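PDB 3VTH: hydrogenase maturation factor from Thermoanaerobacter tengcongensis, which probably transfers the carbamoyl group of carbamoyl phosphate, with ATP, to the C-terminal cysteine of HypE during [NiFe]-hydrogenase maturation. Local coordinates for residues A[146-149]-A[154-157]; A[341-346]-A[363-368]; A[98-103]-A[449-454]; A[141-146]-A[423-428]; A[26-31]-A[68-73]. One frame throughout, in Å; residues are numbered along the deposited sequence.

Interaction 1. Residues A[146-149]-A[154-157]; sequences IEDI and AKTS
A single beta bridge, Ile-146 with Thr-156, closes part of the loop between the two Cys4 zinc sites, and beside it the backbone N of Glu-147 donates to Lys-155 O at 2.9 Å. That bond is nearly straight (N-H...O 167°), with the donor tilted somewhat from the carbonyl plane. A water joins the same carbonyl to Asp-148 O, strongly at the aspartate end (2.8 Å) and weakly at Lys-155 O. The side chain of Lys-155 then runs alongside Asp-148, both pointing the same way: Lys-155 CB lies 3.5 Å from Asp-148 O, and its CD sits 3.8 Å from Asp-148 CB and 3.7 Å from Ile-149 O. The lysine chain stays extended until chi4 (-72°), where it bends and carries NZ to a long salt bridge with Asp-148 OD2 at 3.8 Å. A long aliphatic chain ending in a charge suits this place, since its methylenes lie along the backbone while the amine meets the carboxylate. Shortened to an alanine, this position would probably uncover the flank of Asp-148 and leave OD2 without the lysine charge. At the bridge itself, Ile-146 CG1 meets Thr-156 CG2 at 4.2 Å, a loose apolar touch between branched residues, while Thr-156 OG1 turns to Arg-153 O. Glu-147 brings CB and CG against Lys-155 O but pairs its carboxylate with Lys-159. Asp-148 is thus shared: OD1 makes a salt bridge to Arg-451, so its negative charge is probably stabilised mainly by the arginine, with the more distant lysine adding a weaker pull.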
# COMPACT_ATOMS: atom_id res chain seq x y z
N ILE A 146 -4.01 -5.21 18.11
CA ILE A 146 -2.88 -5.77 18.88
C ILE A 146 -2.09 -4.64 19.56
O ILE A 146 -1.65 -3.70 18.90
CB ILE A 146 -1.97 -6.68 17.99
CG1 ILE A 146 -2.69 -8.00 17.68
CG2 ILE A 146 -0.59 -6.97 18.65
CD1 ILE A 146 -2.09 -8.80 16.49
N GLU A 147 -1.93 -4.73 20.88
CA GLU A 147 -1.21 -3.72 21.64
C GLU A 147 0.26 -4.07 21.83
O GLU A 147 1.09 -3.19 22.03
CB GLU A 147 -1.83 -3.54 23.03
CG GLU A 147 -3.31 -3.22 23.03
CD GLU A 147 -3.88 -3.14 24.44
OE1 GLU A 147 -3.21 -3.60 25.39
OE2 GLU A 147 -5.00 -2.63 24.60
N ASP A 148 0.57 -5.37 21.80
CA ASP A 148 1.87 -5.87 22.23
C ASP A 148 1.91 -7.35 21.88
O ASP A 148 0.86 -7.95 21.59
CB ASP A 148 2.02 -5.70 23.75
CG ASP A 148 3.48 -5.73 24.23
OD1 ASP A 148 4.42 -5.72 23.41
OD2 ASP A 148 3.68 -5.76 25.46
N ILE A 149 3.11 -7.92 21.91
CA ILE A 149 3.32 -9.35 21.68
C ILE A 149 4.00 -9.89 22.93
O ILE A 149 4.45 -9.08 23.75
CB ILE A 149 4.17 -9.62 20.40
CG1 ILE A 149 5.56 -8.94 20.46
CG2 ILE A 149 3.41 -9.16 19.18
CD1 ILE A 149 6.61 -9.71 21.28
N ALA A 154 -5.19 -11.13 26.03
CA ALA A 154 -4.89 -10.11 27.02
C ALA A 154 -4.07 -8.94 26.45
O ALA A 154 -4.02 -7.87 27.07
CB ALA A 154 -4.15 -10.73 28.24
N LYS A 155 -3.43 -9.14 25.30
CA LYS A 155 -2.66 -8.05 24.66
C LYS A 155 -3.35 -7.53 23.40
O LYS A 155 -2.68 -7.03 22.46
CB LYS A 155 -1.22 -8.50 24.36
CG LYS A 155 -0.41 -8.85 25.61
CD LYS A 155 1.06 -9.02 25.30
CE LYS A 155 1.83 -9.49 26.55
NZ LYS A 155 1.96 -8.41 27.56
N THR A 156 -4.67 -7.65 23.36
CA THR A 156 -5.49 -7.13 22.27
C THR A 156 -6.64 -6.34 22.90
O THR A 156 -6.85 -6.40 24.11
CB THR A 156 -6.13 -8.25 21.41
OG1 THR A 156 -7.11 -8.94 22.20
CG2 THR A 156 -5.08 -9.27 20.89
N SER A 157 -7.40 -5.59 22.09
CA SER A 157 -8.53 -4.89 22.72
C SER A 157 -9.70 -5.81 23.10
O SER A 157 -10.71 -5.35 23.64
CB SER A 157 -8.98 -3.67 21.90
OG SER A 157 -8.91 -3.91 20.54
O HOH W 1 -1.40 -9.53 21.16

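Interaction 2. Residues A[341-346]-A[363-368]; sequences NEEALE and VNRIDD
Charge pairing carries this contact: Glu-343 OE2, on helix 341-347, forms a salt bridge with Arg-365 NH1 at 3.6 Å, and no hydrogen bond joins the two segments. The carboxylate oxygen lies at the edge of the guanidinium, near its plane, yet the two flat groups stand 81° apart, so the pair lacks the coplanar, two-pronged fit of a bidentate bridge. Glu-343 reaches out on an extended chain, CG anti to the backbone N (chi1 176°), and meets an arginine that arrives at about a right angle after bending at chi3 (77°). Two long, flexible charged residues suit a gap where the nearest CA atoms are 12.5 Å apart.

The hydrogen bonds of the pair lead elsewhere. Arg-365 NH1 donates to Ile-337 O, while Glu-343 OE1 accepts from the backbone N atoms of Lys-339 and Asp-340, just ahead of the helix. Both segments belong to the YrdC-like domain, and the loop 363-368 also holds Asp-367, a magnesium ligand of this protein although no magnesium is bound to it in this chain.

With their stronger bonds directed to backbone groups, the two charges are steered by these anchors, and the long bridge between them probably adds a mainly electrostatic attraction.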
# COMPACT_ATOMS: atom_id res chain seq x y z
N ASN A 341 -14.58 6.33 18.47
CA ASN A 341 -15.97 6.79 18.41
C ASN A 341 -16.09 8.30 18.65
O ASN A 341 -16.72 9.02 17.85
CB ASN A 341 -16.84 6.00 19.39
CG ASN A 341 -16.94 4.52 19.03
OD1 ASN A 341 -16.99 4.16 17.86
ND2 ASN A 341 -16.99 3.67 20.05
N GLU A 342 -15.50 8.78 19.75
CA GLU A 342 -15.61 10.19 20.12
C GLU A 342 -15.04 11.11 19.03
O GLU A 342 -15.63 12.14 18.73
CB GLU A 342 -14.89 10.48 21.43
CG GLU A 342 -15.64 10.03 22.64
CD GLU A 342 -14.73 9.88 23.85
OE1 GLU A 342 -13.98 8.89 23.91
OE2 GLU A 342 -14.79 10.75 24.75
N GLU A 343 -13.89 10.72 18.49
CA GLU A 343 -13.19 11.43 17.43
C GLU A 343 -14.08 11.55 16.19
O GLU A 343 -14.23 12.64 15.63
CB GLU A 343 -11.88 10.68 17.11
CG GLU A 343 -11.06 11.22 15.95
CD GLU A 343 -9.81 10.37 15.62
OE1 GLU A 343 -9.74 9.15 15.97
OE2 GLU A 343 -8.91 10.94 14.98
N ALA A 344 -14.68 10.42 15.80
CA ALA A 344 -15.53 10.38 14.62
C ALA A 344 -16.77 11.28 14.75
O ALA A 344 -17.08 12.05 13.85
CB ALA A 344 -15.94 8.94 14.31
N LEU A 345 -17.45 11.18 15.88
CA LEU A 345 -18.65 11.99 16.12
C LEU A 345 -18.37 13.49 16.11
O LEU A 345 -19.21 14.29 15.67
CB LEU A 345 -19.30 11.58 17.44
CG LEU A 345 -19.99 10.21 17.49
CD1 LEU A 345 -20.17 9.81 18.95
CD2 LEU A 345 -21.36 10.25 16.77
N GLU A 346 -17.19 13.88 16.59
CA GLU A 346 -16.80 15.28 16.59
C GLU A 346 -16.30 15.75 15.22
O GLU A 346 -16.80 16.74 14.70
CB GLU A 346 -15.77 15.55 17.69
CG GLU A 346 -15.34 17.02 17.87
CD GLU A 346 -16.49 17.98 18.19
OE1 GLU A 346 -16.44 19.13 17.71
OE2 GLU A 346 -17.45 17.59 18.91
N VAL A 363 -6.72 -0.13 18.10
CA VAL A 363 -5.44 0.28 18.65
C VAL A 363 -4.58 0.97 17.60
O VAL A 363 -3.99 2.01 17.86
CB VAL A 363 -4.66 -0.95 19.25
CG1 VAL A 363 -3.32 -0.50 19.80
CG2 VAL A 363 -5.53 -1.63 20.35
N ASN A 364 -4.52 0.36 16.42
CA ASN A 364 -3.69 0.86 15.34
C ASN A 364 -4.56 1.12 14.12
O ASN A 364 -5.01 0.18 13.46
CB ASN A 364 -2.59 -0.17 15.01
CG ASN A 364 -1.76 -0.55 16.25
OD1 ASN A 364 -1.75 -1.72 16.68
ND2 ASN A 364 -1.10 0.43 16.84
N ARG A 365 -4.81 2.39 13.81
CA ARG A 365 -5.66 2.69 12.65
C ARG A 365 -4.88 2.33 11.39
O ARG A 365 -3.64 2.32 11.41
CB ARG A 365 -6.08 4.16 12.66
CG ARG A 365 -5.07 5.09 11.97
CD ARG A 365 -5.42 6.51 12.30
NE ARG A 365 -5.01 6.87 13.66
CZ ARG A 365 -5.52 7.89 14.33
NH1 ARG A 365 -6.47 8.64 13.78
NH2 ARG A 365 -5.10 8.14 15.56
N ILE A 366 -5.60 2.02 10.30
CA ILE A 366 -4.96 1.63 9.05
C ILE A 366 -5.94 1.77 7.88
O ILE A 366 -7.06 1.31 7.95
CB ILE A 366 -4.36 0.17 9.13
CG1 ILE A 366 -3.62 -0.22 7.85
CG2 ILE A 366 -5.45 -0.87 9.50
CD1 ILE A 366 -2.61 -1.42 8.04
N ASP A 367 -5.51 2.45 6.82
CA ASP A 367 -6.37 2.64 5.65
C ASP A 367 -6.56 1.38 4.83
O ASP A 367 -5.78 0.43 4.95
CB ASP A 367 -5.77 3.74 4.77
CG ASP A 367 -6.06 5.12 5.31
OD1 ASP A 367 -7.25 5.52 5.33
OD2 ASP A 367 -5.11 5.80 5.74
N ASP A 368 -7.56 1.38 3.96
CA ASP A 368 -7.69 0.32 2.96
C ASP A 368 -6.49 0.34 2.02
O ASP A 368 -5.96 1.41 1.70
CB ASP A 368 -8.97 0.51 2.13
CG ASP A 368 -10.23 0.44 2.97
OD1 ASP A 368 -10.20 -0.17 4.07
OD2 ASP A 368 -11.25 1.03 2.52

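Interaction 3. Residues A[98-103]-A[449-454]; sequences SKEDGG and LFRVDP
Glu-100 meets the guanidinium of Arg-451 at its edge, the two side chains coming from opposite directions. This salt bridge ties the loop after strand 93-95 of the acylphosphatase domain to the turn that ends helix 433-449 of the Kae1-like domain. Arg-451 NH2 donates to Glu-100 OE1 at 3.0 Å (N-H...O 155°); the oxygen lies in the guanidinium plane and is approached on its syn side, though the N-H comes in somewhat out of the carboxylate plane. Carboxylate and guanidinium are turned only 22° from each other.

Glu-100 bends at chi2, which brings its carboxylate back to its own loop: OE2 accepts the backbone N of Gly-102 at 2.7 Å on its anti side, which, with the water, probably limits the carboxylate's rotation. Gly-102 has positive phi (70°), which suits a residue without a side chain. Across the gap Gly-103 O faces the aliphatic part of Arg-451, 3.8 Å from CD. The arginine's NH1 is held by a salt bridge to Asp-148, so its charge is shared between two acids.

One water completes the junction in the guanidinium plane, taking the N-H of Arg-451 NE at 2.7 Å and donating to Glu-100 OE2 at 2.6 Å and to Gly-103 O at 2.9 Å.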
# COMPACT_ATOMS: atom_id res chain seq x y z
N SER A 98 2.30 -17.92 27.51
CA SER A 98 3.30 -17.25 26.66
C SER A 98 4.49 -16.74 27.48
O SER A 98 4.34 -16.41 28.65
CB SER A 98 2.66 -16.10 25.90
OG SER A 98 1.70 -16.59 24.99
N LYS A 99 5.66 -16.64 26.85
CA LYS A 99 6.86 -16.15 27.55
C LYS A 99 7.49 -14.97 26.81
O LYS A 99 7.64 -15.00 25.59
CB LYS A 99 7.89 -17.28 27.74
CG LYS A 99 7.35 -18.51 28.47
CD LYS A 99 8.48 -19.50 28.82
CE LYS A 99 8.07 -20.48 29.93
NZ LYS A 99 6.80 -21.21 29.65
N GLU A 100 7.83 -13.93 27.57
CA GLU A 100 8.54 -12.76 27.04
C GLU A 100 10.03 -12.91 27.36
O GLU A 100 10.43 -12.81 28.51
CB GLU A 100 7.95 -11.46 27.65
CG GLU A 100 8.82 -10.20 27.49
CD GLU A 100 9.02 -9.81 26.03
OE1 GLU A 100 8.04 -9.38 25.39
OE2 GLU A 100 10.16 -9.92 25.54
N ASP A 101 10.83 -13.20 26.34
CA ASP A 101 12.25 -13.50 26.44
C ASP A 101 13.06 -12.48 25.65
O ASP A 101 14.13 -12.76 25.22
CB ASP A 101 12.48 -14.89 25.86
CG ASP A 101 13.84 -15.49 26.22
OD1 ASP A 101 14.49 -15.06 27.15
OD2 ASP A 101 14.25 -16.44 25.54
N GLY A 102 12.51 -11.31 25.44
CA GLY A 102 13.20 -10.27 24.71
C GLY A 102 13.46 -10.34 23.21
O GLY A 102 14.19 -9.53 22.71
N GLY A 103 12.87 -11.23 22.45
CA GLY A 103 13.08 -11.12 21.02
C GLY A 103 12.10 -10.20 20.32
O GLY A 103 11.61 -9.26 20.89
N LEU A 449 6.25 -2.01 19.18
CA LEU A 449 5.66 -3.27 18.77
C LEU A 449 6.74 -4.28 18.31
O LEU A 449 6.70 -5.46 18.68
CB LEU A 449 4.62 -3.05 17.68
CG LEU A 449 3.77 -4.27 17.28
CD1 LEU A 449 3.13 -4.93 18.51
CD2 LEU A 449 2.73 -3.85 16.28
N PHE A 450 7.69 -3.80 17.51
CA PHE A 450 8.73 -4.66 16.97
C PHE A 450 10.09 -4.59 17.68
O PHE A 450 11.07 -5.19 17.21
CB PHE A 450 8.86 -4.44 15.45
CG PHE A 450 7.58 -4.70 14.72
CD1 PHE A 450 7.02 -5.98 14.70
CD2 PHE A 450 6.91 -3.66 14.08
CE1 PHE A 450 5.81 -6.22 14.03
CE2 PHE A 450 5.70 -3.90 13.42
CZ PHE A 450 5.16 -5.18 13.40
N ARG A 451 10.14 -3.88 18.81
CA ARG A 451 11.35 -3.76 19.64
C ARG A 451 12.54 -3.17 18.86
O ARG A 451 13.68 -3.62 19.00
CB ARG A 451 11.71 -5.10 20.28
CG ARG A 451 10.83 -5.50 21.47
CD ARG A 451 9.49 -6.09 21.05
NE ARG A 451 8.83 -6.74 22.19
CZ ARG A 451 7.59 -6.49 22.60
NH1 ARG A 451 6.82 -5.61 21.94
NH2 ARG A 451 7.11 -7.13 23.66
N VAL A 452 12.26 -2.17 18.03
CA VAL A 452 13.29 -1.52 17.23
C VAL A 452 13.82 -0.28 17.96
O VAL A 452 13.06 0.61 18.34
CB VAL A 452 12.75 -1.10 15.82
CG1 VAL A 452 13.87 -0.48 14.99
CG2 VAL A 452 12.11 -2.28 15.08
N ASP A 453 15.13 -0.23 18.15
CA ASP A 453 15.78 0.99 18.60
C ASP A 453 16.74 1.45 17.50
O ASP A 453 17.86 0.94 17.39
CB ASP A 453 16.49 0.78 19.96
CG ASP A 453 15.49 0.62 21.13
OD1 ASP A 453 14.28 0.95 20.99
OD2 ASP A 453 15.93 0.17 22.20
N PRO A 454 16.29 2.38 16.64
CA PRO A 454 17.11 2.78 15.51
C PRO A 454 18.50 3.22 15.95
O PRO A 454 18.64 3.92 16.96
CB PRO A 454 16.34 3.96 14.91
CG PRO A 454 14.91 3.66 15.26
CD PRO A 454 14.98 3.06 16.63
O HOH W 2 10.49 -8.53 23.41

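Interaction 4. Residues A[141-146]-A[423-428]; sequences PRFSII and ISHHIG
The rings of Phe-143 and His-425 touch obliquely: CE1 of the phenylalanine lies 4.0 Å from ND1 of the histidine, and CZ is almost as near. The planes stand 58° apart with centroids 5.8 Å from each other. The two side chains cross at about a right angle. In Phe-143 the trans first torsion (176°) swings the ring away from the backbone N and across the gap from a short 3-10 turn, while His-425 takes the tighter rotamer with CG between N and the carbonyl carbon (chi1 64°).

The histidine is pinned at both nitrogens, ND1 by the hydroxyl of Tyr-446 and NE2 by that of Tyr-438, both on helix 433-449. Ile-427 CD1 lies over one face of the imidazole, 4.0 Å above its plane and toward the rim. Here a segment of the first HypF-finger region, just after the zinc ligand Cys-139, leans on the Kae1-like domain at the loop that leaves strand 420-423. Both residues are buried, so an apolar phenylalanine suits the seam, while the tyrosines satisfy the histidine.

Further out, the 3-10 turn is closed by Ile-145 N bonding to Arg-142 O at 2.9 Å, and Arg-142 NH1 donates to Pro-141 O from above the carbonyl plane. Its guanidinium also binds the carbonyls of the zinc ligands Cys-136 and Cys-139. On the other side, Ser-424 OG donates to His-425 O at 2.9 Å.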
# COMPACT_ATOMS: atom_id res chain seq x y z
N PRO A 141 -9.65 -9.07 12.58
CA PRO A 141 -8.62 -8.09 12.89
C PRO A 141 -7.45 -8.74 13.60
O PRO A 141 -7.63 -9.71 14.35
CB PRO A 141 -9.33 -7.12 13.83
CG PRO A 141 -10.49 -7.82 14.34
CD PRO A 141 -10.92 -8.77 13.27
N ARG A 142 -6.26 -8.22 13.31
CA ARG A 142 -5.05 -8.64 13.99
C ARG A 142 -4.31 -7.36 14.35
O ARG A 142 -4.55 -6.79 15.41
CB ARG A 142 -4.20 -9.60 13.13
CG ARG A 142 -4.83 -11.00 12.88
CD ARG A 142 -5.05 -11.80 14.19
NE ARG A 142 -5.50 -13.15 13.87
CZ ARG A 142 -6.77 -13.52 13.70
NH1 ARG A 142 -7.75 -12.63 13.82
NH2 ARG A 142 -7.07 -14.78 13.40
N PHE A 143 -3.43 -6.89 13.46
CA PHE A 143 -2.70 -5.64 13.68
C PHE A 143 -3.53 -4.53 14.32
O PHE A 143 -3.13 -3.95 15.35
CB PHE A 143 -2.12 -5.13 12.35
CG PHE A 143 -1.43 -3.80 12.48
CD1 PHE A 143 -1.91 -2.69 11.79
CD2 PHE A 143 -0.33 -3.64 13.32
CE1 PHE A 143 -1.27 -1.45 11.91
CE2 PHE A 143 0.31 -2.40 13.45
CZ PHE A 143 -0.16 -1.30 12.75
N SER A 144 -4.70 -4.25 13.74
CA SER A 144 -5.53 -3.15 14.23
C SER A 144 -5.88 -3.22 15.72
O SER A 144 -6.08 -2.19 16.34
CB SER A 144 -6.84 -3.03 13.43
OG SER A 144 -7.57 -4.26 13.50
N ILE A 145 -5.95 -4.42 16.29
CA ILE A 145 -6.33 -4.55 17.71
C ILE A 145 -5.22 -5.07 18.63
O ILE A 145 -5.46 -5.30 19.81
CB ILE A 145 -7.60 -5.41 17.88
CG1 ILE A 145 -7.35 -6.86 17.43
CG2 ILE A 145 -8.80 -4.75 17.11
CD1 ILE A 145 -8.46 -7.81 17.86
N ILE A 146 -4.01 -5.21 18.11
CA ILE A 146 -2.88 -5.77 18.88
C ILE A 146 -2.09 -4.64 19.56
O ILE A 146 -1.65 -3.70 18.90
CB ILE A 146 -1.97 -6.68 17.99
CG1 ILE A 146 -2.69 -8.00 17.68
CG2 ILE A 146 -0.59 -6.97 18.65
CD1 ILE A 146 -2.09 -8.80 16.49
N ILE A 423 8.24 -2.10 6.77
CA ILE A 423 7.73 -0.87 6.17
C ILE A 423 6.32 -0.58 6.75
O ILE A 423 5.47 -1.49 6.87
CB ILE A 423 7.74 -0.93 4.61
CG1 ILE A 423 7.35 0.43 4.01
CG2 ILE A 423 6.82 -2.05 4.10
CD1 ILE A 423 7.57 0.56 2.46
N SER A 424 6.10 0.66 7.16
CA SER A 424 4.84 0.99 7.83
C SER A 424 3.72 0.97 6.83
O SER A 424 3.93 1.10 5.61
CB SER A 424 4.93 2.38 8.46
OG SER A 424 4.81 3.42 7.49
N HIS A 425 2.50 0.83 7.34
CA HIS A 425 1.33 1.09 6.52
C HIS A 425 1.35 2.54 6.04
O HIS A 425 2.00 3.39 6.64
CB HIS A 425 0.05 0.79 7.30
CG HIS A 425 -0.17 1.67 8.50
ND1 HIS A 425 0.45 1.45 9.72
CD2 HIS A 425 -0.97 2.75 8.68
CE1 HIS A 425 0.04 2.36 10.59
NE2 HIS A 425 -0.82 3.16 9.99
N HIS A 426 0.64 2.79 4.95
CA HIS A 426 0.43 4.14 4.42
C HIS A 426 0.09 5.13 5.53
O HIS A 426 -0.85 4.92 6.30
CB HIS A 426 -0.74 4.07 3.43
CG HIS A 426 -1.17 5.41 2.90
ND1 HIS A 426 -2.30 6.06 3.36
CD2 HIS A 426 -0.64 6.20 1.94
CE1 HIS A 426 -2.45 7.19 2.70
NE2 HIS A 426 -1.47 7.29 1.82
N ILE A 427 0.87 6.21 5.61
CA ILE A 427 0.64 7.25 6.61
C ILE A 427 -0.12 8.42 5.96
O ILE A 427 -1.10 8.90 6.52
CB ILE A 427 1.98 7.74 7.24
CG1 ILE A 427 2.73 6.56 7.92
CG2 ILE A 427 1.76 8.94 8.19
CD1 ILE A 427 1.98 5.93 9.12
N GLY A 428 0.34 8.86 4.80
CA GLY A 428 -0.35 9.93 4.04
C GLY A 428 0.63 11.04 3.68
O GLY A 428 1.81 10.96 4.00

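Interaction 5. Residues A[26-31]-A[68-73]; sequences RPFVFN and KENPPS. With PO4 (phosphate ion), chain E.
Helix 25-35 runs past the end of helix 57-69, where Asn-70 is the first residue to leave helical angles, and the backbones come nearest at Phe-28 and Pro-72, whose CA atoms are 7.3 Å apart. Phe-28 carries the contact. Its ring reaches toward the Asn-70 to Pro-72 turn: CZ lies 3.2 Å from Asn-70 O, and CD1 lies 3.9 Å from Pro-72 CD, the two side chains crossing at about a right angle. A broad apolar ring suits the rigid Asn-Pro-Pro turn. A serine in its place would probably open a gap beside Pro-72 and leave the turn less firmly packed against the helix.

Two residues earlier, Arg-26 grips a phosphate ion. Its backbone N and NE both donate to O4, at 3.1 and 2.8 Å, while NH2 reaches O3 at 2.8 Å, so the anion lies at the guanidinium edge. Asp-152 pairs with NH1 and probably steadies the group. The backbone N atoms of Gly-22, Val-23, Gly-24 and Phe-25 complete the grip: an anion cradle formed by a loop and helix start, as in the acylphosphatase active site, where Arg-26 is the predicted catalytic arginine.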
# COMPACT_ATOMS: atom_id res chain seq x y z
N ARG A 26 -0.91 -22.50 17.83
CA ARG A 26 -0.94 -23.27 19.08
C ARG A 26 -1.96 -24.42 19.03
O ARG A 26 -1.57 -25.56 19.25
CB ARG A 26 -1.08 -22.37 20.31
CG ARG A 26 0.21 -21.59 20.62
CD ARG A 26 0.00 -20.51 21.66
NE ARG A 26 -0.80 -19.39 21.13
CZ ARG A 26 -1.18 -18.33 21.84
NH1 ARG A 26 -0.82 -18.22 23.13
NH2 ARG A 26 -1.90 -17.37 21.26
N PRO A 27 -3.24 -24.13 18.68
CA PRO A 27 -4.17 -25.26 18.57
C PRO A 27 -3.81 -26.28 17.47
O PRO A 27 -3.99 -27.48 17.68
CB PRO A 27 -5.53 -24.60 18.27
CG PRO A 27 -5.22 -23.19 17.88
CD PRO A 27 -3.95 -22.83 18.61
N PHE A 28 -3.30 -25.80 16.34
CA PHE A 28 -2.81 -26.67 15.27
C PHE A 28 -1.73 -27.65 15.81
O PHE A 28 -1.82 -28.85 15.61
CB PHE A 28 -2.25 -25.81 14.12
CG PHE A 28 -1.60 -26.60 13.01
CD1 PHE A 28 -0.24 -26.47 12.76
CD2 PHE A 28 -2.34 -27.47 12.22
CE1 PHE A 28 0.38 -27.20 11.73
CE2 PHE A 28 -1.73 -28.21 11.20
CZ PHE A 28 -0.37 -28.06 10.95
N VAL A 29 -0.74 -27.12 16.52
CA VAL A 29 0.36 -27.96 17.04
C VAL A 29 -0.18 -28.95 18.06
O VAL A 29 0.19 -30.12 18.04
CB VAL A 29 1.50 -27.08 17.62
CG1 VAL A 29 2.43 -27.87 18.57
CG2 VAL A 29 2.30 -26.45 16.46
N PHE A 30 -1.08 -28.49 18.93
CA PHE A 30 -1.68 -29.37 19.91
C PHE A 30 -2.31 -30.58 19.23
O PHE A 30 -2.12 -31.73 19.65
CB PHE A 30 -2.73 -28.63 20.74
CG PHE A 30 -3.42 -29.50 21.75
CD1 PHE A 30 -4.56 -30.22 21.40
CD2 PHE A 30 -2.94 -29.60 23.06
CE1 PHE A 30 -5.22 -31.05 22.35
CE2 PHE A 30 -3.58 -30.43 24.01
CZ PHE A 30 -4.72 -31.15 23.66
N ASN A 31 -3.07 -30.30 18.18
CA ASN A 31 -3.84 -31.34 17.53
C ASN A 31 -2.96 -32.33 16.77
O ASN A 31 -3.19 -33.53 16.86
CB ASN A 31 -4.95 -30.74 16.66
CG ASN A 31 -6.08 -30.11 17.49
OD1 ASN A 31 -6.42 -28.93 17.33
ND2 ASN A 31 -6.66 -30.90 18.40
N LYS A 68 5.47 -28.35 8.06
CA LYS A 68 6.06 -27.86 6.82
C LYS A 68 5.06 -27.92 5.65
O LYS A 68 5.04 -27.02 4.82
CB LYS A 68 7.35 -28.62 6.47
CG LYS A 68 8.48 -28.47 7.53
CD LYS A 68 9.69 -29.33 7.21
CE LYS A 68 10.93 -28.86 7.97
NZ LYS A 68 12.10 -29.77 7.75
N GLU A 69 4.24 -28.97 5.61
CA GLU A 69 3.35 -29.22 4.47
C GLU A 69 2.02 -28.48 4.51
O GLU A 69 1.55 -28.00 3.48
CB GLU A 69 3.08 -30.72 4.30
CG GLU A 69 4.11 -31.43 3.44
CD GLU A 69 3.96 -32.94 3.46
OE1 GLU A 69 2.87 -33.45 3.84
OE2 GLU A 69 4.93 -33.63 3.09
N ASN A 70 1.38 -28.42 5.68
CA ASN A 70 0.15 -27.61 5.77
C ASN A 70 0.05 -26.78 7.03
O ASN A 70 -0.75 -27.07 7.91
CB ASN A 70 -1.13 -28.40 5.47
CG ASN A 70 -1.27 -29.62 6.30
OD1 ASN A 70 -0.79 -30.70 5.92
ND2 ASN A 70 -1.96 -29.49 7.43
N PRO A 71 0.90 -25.74 7.10
CA PRO A 71 0.84 -24.82 8.21
C PRO A 71 -0.48 -24.05 8.17
O PRO A 71 -1.19 -24.08 7.17
CB PRO A 71 2.02 -23.88 7.92
CG PRO A 71 2.15 -23.87 6.47
CD PRO A 71 1.80 -25.27 6.03
N PRO A 72 -0.82 -23.37 9.27
CA PRO A 72 -2.08 -22.62 9.28
C PRO A 72 -2.16 -21.63 8.12
O PRO A 72 -1.13 -21.12 7.66
CB PRO A 72 -2.03 -21.89 10.63
CG PRO A 72 -1.12 -22.82 11.51
CD PRO A 72 -0.07 -23.24 10.53
N SER A 73 -3.39 -21.37 7.67
CA SER A 73 -3.69 -20.57 6.48
C SER A 73 -3.11 -19.15 6.51
O SER A 73 -2.71 -18.61 5.46
CB SER A 73 -5.22 -20.47 6.34
OG SER A 73 -5.57 -19.70 5.22
P PO4 E . -1.96 -18.50 17.76
O1 PO4 E . -3.34 -18.11 17.30
O2 PO4 E . -1.08 -18.81 16.58
O3 PO4 E . -1.36 -17.33 18.49
O4 PO4 E . -2.04 -19.71 18.66

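Overall arrangement
Only interaction 4 is fully buried, and it is an aromatic pair; interactions 2, 3 and 5 lie at the surface, and interaction 1 is partly buried. Interactions 2 and 5 stay within one domain each, the YrdC-like and acylphosphatase domains, whereas interactions 3 and 4 bring the Kae1-like domain against the N-terminal parts. Interactions 1 and 4 share Ile-146, and Ser-144 O receives the backbone N atoms of Val-363 and Asn-364, joining interaction 4 to interaction 2. Arg-451 links interactions 1 and 3 through Asp-148. Charge pairs carry the surface contacts 2 and 3, and a long one supplements the backbone bond in interaction 1, while the apolar packing of interaction 5 stands beside a phosphate site.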